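Local coordinates for protein probable chaperone (Pseudomonas aeruginosa, PDB 4JMF) that probably acts as a class I type III secretion chaperone of the CesT family, binding a partner effector protein before its export, at residues B[3-8]-B[91-96]; B[10-15]-B[99-104]. All coordinates share one frame; numbering follows the deposited sequence.

The chain begins with helix 3-15, whose first half enters contact 1 and whose second half enters contact 2. It then runs through the strands of the antiparallel sheet and returns along strand 85-92. Contact 1 closes the first long loop, with 82 residues between its segments, just after that strand ends; contact 2 closes another, spanning 83 residues, on helix 98-114. The segments occur in the order 3-8, 10-15, 91-96, 99-104, so the loops cross instead of nesting. The centres of the two contacts lie about 10 Å apart. A probable hydrogen bond from Gln100 NE2 to Gln91 OE1 (3.0 Å) joins them, and together they tie the N-terminal helix to the strand end and the C-terminal helix.

Contact 1: residues B[3-8]-B[91-96]; sequences PLYRAA and QPLQLL
Leu93 pushes its forked end against the flank of helix 3-8 where Tyr5 and Ala8 lie one turn apart, and its two methyls meet different turns. Leu93 CD1 comes in against the backbone, 3.7 Å from Tyr5 N, and also meets Tyr5 CB at 3.9 Å. Leu93 CD2 approaches the next turn of the helix and touches Ala8 CB at 3.8 Å. The side chain leaves the backbone toward the helix, and with CG anti to the carbonyl carbon (chi1 -64°) the fork sets CD1 at Tyr5 and CD2 at Ala8.

Tyr5 frames the contact differently. With CG anti to the backbone N (chi1 177°), its ring swings past the leucine, and CD2 of Leu93 meets it obliquely. The ring continues to Leu39 and Glu41 of strand 35-41 and to Leu47 of strand 46-53, which places it between the helix and the sheet. Toward the N terminus, Leu4 offers CB to Leu93 CD1 at 4.2 Å, a looser approach. Gln94 starts out away from the helix, but its folded side chain brings NE2 back to Leu4 CD1 at 4.4 Å, a marginal contact at the exposed edge.

No hydrogen bond spans the two segments; the contact rests on van der Waals packing, chiefly of apolar side chains. The backbone around Leu93 is held on two sides of the sequence: Leu93 O accepts from Leu96 N at 3.1 Å in the 3-10 turn, and the residue is also backbone-bonded to Asp45. Pro92 packs on Pro92 of the second subunit, so this corner forms part of the interface with it. The N-terminal helix thus meets, through Leu93, the 3-10 turn that follows strand 85-92, an arrangement consistent with the alpha-beta fold of CesT-family secretion chaperones.

Contact 2: residues B[10-15]-B[99-104]; sequences HQLFLA and AQIHHQ
Gln104 NE2 is gripped by two acceptors, Asn89 OD1 and Leu47 O, which hold helix 98-114 to the sheet while, one turn earlier, Ile101 reaches across to Leu12. The contact is a steep helix-helix crossing in the alpha-beta fold of the CesT chaperones: the short axes come within 8.7 Å, with a signed crossing angle of -75°. At that angle few residues can meet, and no hydrogen bond joins the segments.

Ile101 supplies both branches. Ile101 CD1, extended with CG1 anti to the backbone N (chi1 -167°), touches Leu12 CB at 3.7 Å. The other branch, Ile101 CG2, sits against the backbone of Leu12, 3.8 Å from Leu12 CA. Leu12 points its CD1 across the opposing helix backbone, 4.1 Å from Ile101 O and 4.2 Å from His102 CA. Ile101 also rests on Leu47 and Met49, so one side chain of helix 98-114 touches both helix 3-15 and strand 46-53.

Gln11 brings its CB near Ile101, but its amide end leads elsewhere: OE1 accepts a hydrogen bond from Arg98 NE. Farther along, His102 packs on an apolar side chain of another protein chain in the assembly, and its ring meets the small Ala15 obliquely, with His102 CD2 3.9 Å from Ala15 CB.

Contact 1: residues B[3-8]-B[91-96]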
ATOM      1  N   PRO B   3       4.888  -3.251  22.307  1.00 37.22           N
ATOM      2  CA  PRO B   3       3.616  -3.607  22.952  1.00 37.71           C
ATOM      3  C   PRO B   3       2.408  -3.405  22.042  1.00 28.58           C
ATOM      4  O   PRO B   3       1.460  -4.196  22.104  1.00 28.67           O
ATOM      5  CB  PRO B   3       3.536  -2.625  24.124  1.00 35.92           C
ATOM      6  CG  PRO B   3       4.945  -2.319  24.449  1.00 38.67           C
ATOM      7  CD  PRO B   3       5.695  -2.344  23.148  1.00 37.15           C
ATOM      8  N   LEU B   4       2.449  -2.373  21.207  1.00 27.20           N
ATOM      9  CA  LEU B   4       1.335  -2.070  20.307  1.00 28.38           C
ATOM     10  C   LEU B   4       1.233  -3.092  19.178  1.00 26.30           C
ATOM     11  O   LEU B   4       0.134  -3.395  18.699  1.00 22.30           O
ATOM     12  CB  LEU B   4       1.482  -0.659  19.723  1.00 30.35           C
ATOM     13  CG  LEU B   4       1.718   0.476  20.727  1.00 32.87           C
ATOM     14  CD1 LEU B   4       1.923   1.811  20.012  1.00 36.98           C
ATOM     15  CD2 LEU B   4       0.562   0.570  21.693  1.00 34.33           C
ATOM     16  N   TYR B   5       2.384  -3.616  18.748  1.00 24.90           N
ATOM     17  CA  TYR B   5       2.404  -4.672  17.740  1.00 22.78           C
ATOM     18  C   TYR B   5       1.918  -5.979  18.362  1.00 19.40           C
ATOM     19  O   TYR B   5       1.097  -6.688  17.771  1.00 19.39           O
ATOM     20  CB  TYR B   5       3.804  -4.839  17.126  1.00 22.07           C
ATOM     21  CG  TYR B   5       3.901  -5.969  16.123  1.00 19.69           C
ATOM     22  CD1 TYR B   5       3.445  -5.805  14.824  1.00 22.44           C
ATOM     23  CD2 TYR B   5       4.453  -7.194  16.473  1.00 21.70           C
ATOM     24  CE1 TYR B   5       3.526  -6.832  13.905  1.00 24.82           C
ATOM     25  CE2 TYR B   5       4.537  -8.231  15.561  1.00 22.58           C
ATOM     26  CZ  TYR B   5       4.070  -8.038  14.274  1.00 25.66           C
ATOM     27  OH  TYR B   5       4.149  -9.056  13.339  1.00 29.51           O
ATOM     28  N   ARG B   6       2.400  -6.294  19.558  1.00 21.09           N
ATOM     29  CA  ARG B   6       1.943  -7.506  20.236  1.00 25.11           C
ATOM     30  C   ARG B   6       0.422  -7.492  20.415  1.00 23.46           C
ATOM     31  O   ARG B   6      -0.246  -8.502  20.193  1.00 19.53           O
ATOM     32  CB  ARG B   6       2.639  -7.686  21.593  1.00 28.69           C
ATOM     33  CG  ARG B   6       2.177  -8.936  22.340  1.00 33.23           C
ATOM     34  CD  ARG B   6       2.851  -9.087  23.702  1.00 47.04           C
ATOM     35  NE  ARG B   6       2.905  -7.835  24.460  1.00 51.18           N
ATOM     36  CZ  ARG B   6       4.029  -7.183  24.760  1.00 53.62           C
ATOM     37  NH1 ARG B   6       5.207  -7.661  24.373  1.00 53.32           N
ATOM     38  NH2 ARG B   6       3.975  -6.051  25.454  1.00 50.29           N
ATOM     39  N   ALA B   7      -0.117  -6.334  20.786  1.00 21.42           N
ATOM     40  CA  ALA B   7      -1.552  -6.190  21.000  1.00 21.97           C
ATOM     41  C   ALA B   7      -2.328  -6.400  19.706  1.00 21.70           C
ATOM     42  O   ALA B   7      -3.386  -7.016  19.719  1.00 21.17           O
ATOM     43  CB  ALA B   7      -1.867  -4.829  21.594  1.00 21.44           C
ATOM     44  N   ALA B   8      -1.807  -5.883  18.592  1.00 20.35           N
ATOM     45  CA  ALA B   8      -2.448  -6.089  17.289  1.00 19.03           C
ATOM     46  C   ALA B   8      -2.440  -7.564  16.885  1.00 19.70           C
ATOM     47  O   ALA B   8      -3.452  -8.097  16.402  1.00 18.51           O
ATOM     48  CB  ALA B   8      -1.775  -5.245  16.221  1.00 19.79           C
ATOM     49  N   GLN B  91      -0.527  -1.955   6.985  1.00 16.05           N
ATOM     50  CA  GLN B  91      -1.426  -1.042   7.668  1.00 17.75           C
ATOM     51  C   GLN B  91      -0.730  -0.468   8.879  1.00 15.82           C
ATOM     52  O   GLN B  91       0.104  -1.134   9.485  1.00 18.33           O
ATOM     53  CB  GLN B  91      -2.714  -1.759   8.087  1.00 21.07           C
ATOM     54  CG  GLN B  91      -3.632  -2.130   6.920  1.00 22.36           C
ATOM     55  CD  GLN B  91      -4.463  -0.948   6.420  1.00 25.58           C
ATOM     56  OE1 GLN B  91      -5.585  -0.712   6.893  1.00 26.72           O
ATOM     57  NE2 GLN B  91      -3.919  -0.206   5.460  1.00 19.94           N
ATOM     58  N   PRO B  92      -1.057   0.783   9.227  1.00 16.40           N
ATOM     59  CA  PRO B  92      -0.477   1.374  10.437  1.00 19.52           C
ATOM     60  C   PRO B  92      -1.168   0.766  11.643  1.00 18.17           C
ATOM     61  O   PRO B  92      -2.386   0.560  11.588  1.00 21.54           O
ATOM     62  CB  PRO B  92      -0.855   2.858  10.321  1.00 22.45           C
ATOM     63  CG  PRO B  92      -1.437   3.039   8.936  1.00 26.57           C
ATOM     64  CD  PRO B  92      -1.993   1.703   8.559  1.00 19.97           C
ATOM     65  N   LEU B  93      -0.430   0.455  12.700  1.00 21.59           N
ATOM     66  CA  LEU B  93      -1.052  -0.144  13.886  1.00 21.18           C
ATOM     67  C   LEU B  93      -2.185   0.717  14.467  1.00 25.45           C
ATOM     68  O   LEU B  93      -3.130   0.189  15.053  1.00 27.40           O
ATOM     69  CB  LEU B  93       0.010  -0.441  14.950  1.00 22.21           C
ATOM     70  CG  LEU B  93       1.082  -1.468  14.582  1.00 22.40           C
ATOM     71  CD1 LEU B  93       2.128  -1.595  15.691  1.00 25.75           C
ATOM     72  CD2 LEU B  93       0.464  -2.830  14.285  1.00 17.78           C
ATOM     73  N   GLN B  94      -2.103   2.036  14.286  1.00 27.37           N
ATOM     74  CA  GLN B  94      -3.135   2.967  14.779  1.00 28.05           C
ATOM     75  C   GLN B  94      -4.524   2.716  14.206  1.00 29.98           C
ATOM     76  O   GLN B  94      -5.516   3.151  14.787  1.00 31.38           O
ATOM     77  CB  GLN B  94      -2.756   4.413  14.452  1.00 32.87           C
ATOM     78  CG  GLN B  94      -1.711   5.025  15.359  1.00 45.25           C
ATOM     79  CD  GLN B  94      -0.474   4.157  15.490  1.00 49.58           C
ATOM     80  OE1 GLN B  94       0.202   3.844  14.489  1.00 43.83           O
ATOM     81  NE2 GLN B  94      -0.180   3.734  16.725  1.00 46.19           N
ATOM     82  N   LEU B  95      -4.594   2.052  13.055  1.00 26.02           N
ATOM     83  CA  LEU B  95      -5.873   1.820  12.379  1.00 28.62           C
ATOM     84  C   LEU B  95      -6.372   0.388  12.541  1.00 28.16           C
ATOM     85  O   LEU B  95      -7.452   0.044  12.068  1.00 36.16           O
ATOM     86  CB  LEU B  95      -5.743   2.117  10.879  1.00 31.46           C
ATOM     87  CG  LEU B  95      -5.604   3.562  10.409  1.00 37.66           C
ATOM     88  CD1 LEU B  95      -5.811   3.646   8.887  1.00 38.12           C
ATOM     89  CD2 LEU B  95      -6.601   4.442  11.142  1.00 35.30           C
ATOM     90  N   LEU B  96      -5.586  -0.457  13.193  1.00 23.51           N
ATOM     91  CA  LEU B  96      -5.890  -1.884  13.186  1.00 24.62           C
ATOM     92  C   LEU B  96      -6.565  -2.348  14.471  1.00 28.20           C
ATOM     93  O   LEU B  96      -5.897  -2.801  15.415  1.00 24.14           O
ATOM     94  CB  LEU B  96      -4.634  -2.719  12.915  1.00 18.93           C
ATOM     95  CG  LEU B  96      -4.032  -2.645  11.503  1.00 20.54           C
ATOM     96  CD1 LEU B  96      -2.627  -3.181  11.519  1.00 18.65           C
ATOM     97  CD2 LEU B  96      -4.877  -3.439  10.509  1.00 18.99           C
TER

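Contact 2: residues B[10-15]-B[99-104]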
ATOM      1  N   HIS B  10      -2.323 -10.049  18.912  1.00 16.06           N
ATOM      2  CA  HIS B  10      -3.313 -10.669  19.803  1.00 22.29           C
ATOM      3  C   HIS B  10      -4.736 -10.571  19.238  1.00 19.68           C
ATOM      4  O   HIS B  10      -5.494 -11.564  19.203  1.00 21.34           O
ATOM      5  CB  HIS B  10      -3.241 -10.012  21.179  1.00 19.58           C
ATOM      6  CG  HIS B  10      -4.048 -10.709  22.234  1.00 30.39           C
ATOM      7  ND1 HIS B  10      -5.355 -10.375  22.517  1.00 33.91           N
ATOM      8  CD2 HIS B  10      -3.719 -11.700  23.097  1.00 29.46           C
ATOM      9  CE1 HIS B  10      -5.800 -11.138  23.502  1.00 25.64           C
ATOM     10  NE2 HIS B  10      -4.829 -11.951  23.868  1.00 31.15           N
ATOM     11  N   GLN B  11      -5.102  -9.386  18.766  1.00 17.35           N
ATOM     12  CA  GLN B  11      -6.427  -9.197  18.166  1.00 20.32           C
ATOM     13  C   GLN B  11      -6.624 -10.089  16.948  1.00 20.28           C
ATOM     14  O   GLN B  11      -7.699 -10.681  16.778  1.00 19.80           O
ATOM     15  CB  GLN B  11      -6.644  -7.718  17.798  1.00 19.68           C
ATOM     16  CG  GLN B  11      -6.624  -6.798  19.027  1.00 22.90           C
ATOM     17  CD  GLN B  11      -7.771  -7.098  19.991  1.00 25.92           C
ATOM     18  OE1 GLN B  11      -8.915  -7.268  19.568  1.00 23.49           O
ATOM     19  NE2 GLN B  11      -7.463  -7.184  21.293  1.00 23.62           N
ATOM     20  N   LEU B  12      -5.594 -10.201  16.101  1.00 16.50           N
ATOM     21  CA  LEU B  12      -5.714 -11.050  14.917  1.00 18.14           C
ATOM     22  C   LEU B  12      -5.944 -12.495  15.314  1.00 18.48           C
ATOM     23  O   LEU B  12      -6.736 -13.198  14.685  1.00 19.16           O
ATOM     24  CB  LEU B  12      -4.476 -10.948  14.023  1.00 18.52           C
ATOM     25  CG  LEU B  12      -4.416 -11.875  12.800  1.00 19.46           C
ATOM     26  CD1 LEU B  12      -5.535 -11.580  11.784  1.00 16.27           C
ATOM     27  CD2 LEU B  12      -3.063 -11.735  12.117  1.00 14.33           C
ATOM     28  N   PHE B  13      -5.254 -12.946  16.356  1.00 16.06           N
ATOM     29  CA  PHE B  13      -5.404 -14.340  16.758  1.00 21.49           C
ATOM     30  C   PHE B  13      -6.789 -14.635  17.348  1.00 21.62           C
ATOM     31  O   PHE B  13      -7.319 -15.746  17.189  1.00 21.36           O
ATOM     32  CB  PHE B  13      -4.247 -14.761  17.670  1.00 25.31           C
ATOM     33  CG  PHE B  13      -3.008 -15.172  16.904  1.00 32.62           C
ATOM     34  CD1 PHE B  13      -2.455 -16.436  17.063  1.00 31.69           C
ATOM     35  CD2 PHE B  13      -2.437 -14.308  15.974  1.00 28.86           C
ATOM     36  CE1 PHE B  13      -1.329 -16.812  16.343  1.00 35.86           C
ATOM     37  CE2 PHE B  13      -1.309 -14.683  15.244  1.00 36.11           C
ATOM     38  CZ  PHE B  13      -0.757 -15.930  15.428  1.00 30.73           C
ATOM     39  N   LEU B  14      -7.380 -13.636  17.999  1.00 17.36           N
ATOM     40  CA  LEU B  14      -8.776 -13.733  18.433  1.00 20.85           C
ATOM     41  C   LEU B  14      -9.692 -13.821  17.228  1.00 20.40           C
ATOM     42  O   LEU B  14     -10.612 -14.633  17.199  1.00 17.88           O
ATOM     43  CB  LEU B  14      -9.175 -12.517  19.258  1.00 20.67           C
ATOM     44  CG  LEU B  14      -8.462 -12.297  20.576  1.00 23.47           C
ATOM     45  CD1 LEU B  14      -9.047 -11.070  21.298  1.00 19.72           C
ATOM     46  CD2 LEU B  14      -8.586 -13.547  21.437  1.00 26.94           C
ATOM     47  N   ALA B  15      -9.434 -12.975  16.231  1.00 20.05           N
ATOM     48  CA  ALA B  15     -10.258 -12.965  15.030  1.00 19.93           C
ATOM     49  C   ALA B  15     -10.189 -14.297  14.288  1.00 22.46           C
ATOM     50  O   ALA B  15     -11.196 -14.782  13.783  1.00 22.29           O
ATOM     51  CB  ALA B  15      -9.855 -11.823  14.120  1.00 18.79           C
ATOM     52  N   ALA B  99     -11.432  -6.085  13.614  1.00 21.98           N
ATOM     53  CA  ALA B  99     -12.044  -6.225  12.294  1.00 26.12           C
ATOM     54  C   ALA B  99     -11.048  -5.850  11.200  1.00 21.94           C
ATOM     55  O   ALA B  99     -10.906  -6.543  10.182  1.00 17.23           O
ATOM     56  CB  ALA B  99     -13.283  -5.348  12.198  1.00 26.87           C
ATOM     57  N   GLN B 100     -10.358  -4.739  11.405  1.00 21.96           N
ATOM     58  CA  GLN B 100      -9.476  -4.258  10.359  1.00 22.12           C
ATOM     59  C   GLN B 100      -8.264  -5.174  10.124  1.00 19.26           C
ATOM     60  O   GLN B 100      -7.885  -5.416   8.972  1.00 19.91           O
ATOM     61  CB  GLN B 100      -9.075  -2.807  10.616  1.00 20.75           C
ATOM     62  CG  GLN B 100      -8.266  -2.186   9.478  1.00 28.19           C
ATOM     63  CD  GLN B 100      -9.041  -2.124   8.142  1.00 36.39           C
ATOM     64  OE1 GLN B 100     -10.278  -2.264   8.101  1.00 33.64           O
ATOM     65  NE2 GLN B 100      -8.306  -1.898   7.048  1.00 28.19           N
ATOM     66  N   ILE B 101      -7.672  -5.709  11.190  1.00 19.44           N
ATOM     67  CA  ILE B 101      -6.530  -6.596  11.002  1.00 20.58           C
ATOM     68  C   ILE B 101      -6.973  -7.883  10.299  1.00 21.51           C
ATOM     69  O   ILE B 101      -6.295  -8.373   9.382  1.00 19.27           O
ATOM     70  CB  ILE B 101      -5.719  -6.820  12.314  1.00 19.29           C
ATOM     71  CG1 ILE B 101      -4.368  -7.473  12.022  1.00 20.32           C
ATOM     72  CG2 ILE B 101      -6.489  -7.657  13.341  1.00 18.55           C
ATOM     73  CD1 ILE B 101      -3.445  -7.521  13.258  1.00 16.61           C
ATOM     74  N   HIS B 102      -8.146  -8.382  10.684  1.00 19.23           N
ATOM     75  CA  HIS B 102      -8.756  -9.521  10.009  1.00 18.88           C
ATOM     76  C   HIS B 102      -8.932  -9.184   8.526  1.00 20.20           C
ATOM     77  O   HIS B 102      -8.571  -9.969   7.650  1.00 19.02           O
ATOM     78  CB  HIS B 102     -10.100  -9.851  10.672  1.00 20.58           C
ATOM     79  CG  HIS B 102     -10.799 -11.046  10.092  1.00 23.66           C
ATOM     80  ND1 HIS B 102     -11.738 -10.943   9.086  1.00 21.24           N
ATOM     81  CD2 HIS B 102     -10.721 -12.363  10.403  1.00 23.46           C
ATOM     82  CE1 HIS B 102     -12.194 -12.148   8.790  1.00 24.36           C
ATOM     83  NE2 HIS B 102     -11.593 -13.027   9.573  1.00 23.61           N
ATOM     84  N   HIS B 103      -9.473  -8.004   8.250  1.00 20.43           N
ATOM     85  CA  HIS B 103      -9.682  -7.561   6.870  1.00 19.89           C
ATOM     86  C   HIS B 103      -8.377  -7.499   6.070  1.00 20.64           C
ATOM     87  O   HIS B 103      -8.342  -7.887   4.894  1.00 19.75           O
ATOM     88  CB  HIS B 103     -10.391  -6.207   6.848  1.00 18.46           C
ATOM     89  CG  HIS B 103     -10.760  -5.738   5.476  1.00 21.95           C
ATOM     90  ND1 HIS B 103     -11.860  -6.211   4.797  1.00 22.28           N
ATOM     91  CD2 HIS B 103     -10.168  -4.838   4.652  1.00 24.02           C
ATOM     92  CE1 HIS B 103     -11.939  -5.619   3.617  1.00 23.49           C
ATOM     93  NE2 HIS B 103     -10.923  -4.784   3.502  1.00 21.59           N
ATOM     94  N   GLN B 104      -7.305  -7.013   6.696  1.00 19.88           N
ATOM     95  CA  GLN B 104      -6.012  -6.928   6.007  1.00 17.25           C
ATOM     96  C   GLN B 104      -5.548  -8.289   5.521  1.00 18.48           C
ATOM     97  O   GLN B 104      -5.112  -8.438   4.375  1.00 14.81           O
ATOM     98  CB  GLN B 104      -4.930  -6.320   6.900  1.00 16.56           C
ATOM     99  CG  GLN B 104      -3.616  -6.061   6.150  1.00 15.02           C
ATOM    100  CD  GLN B 104      -2.512  -5.515   7.043  1.00 19.02           C
ATOM    101  OE1 GLN B 104      -2.755  -5.143   8.197  1.00 15.94           O
ATOM    102  NE2 GLN B 104      -1.282  -5.456   6.506  1.00 16.64           N
TER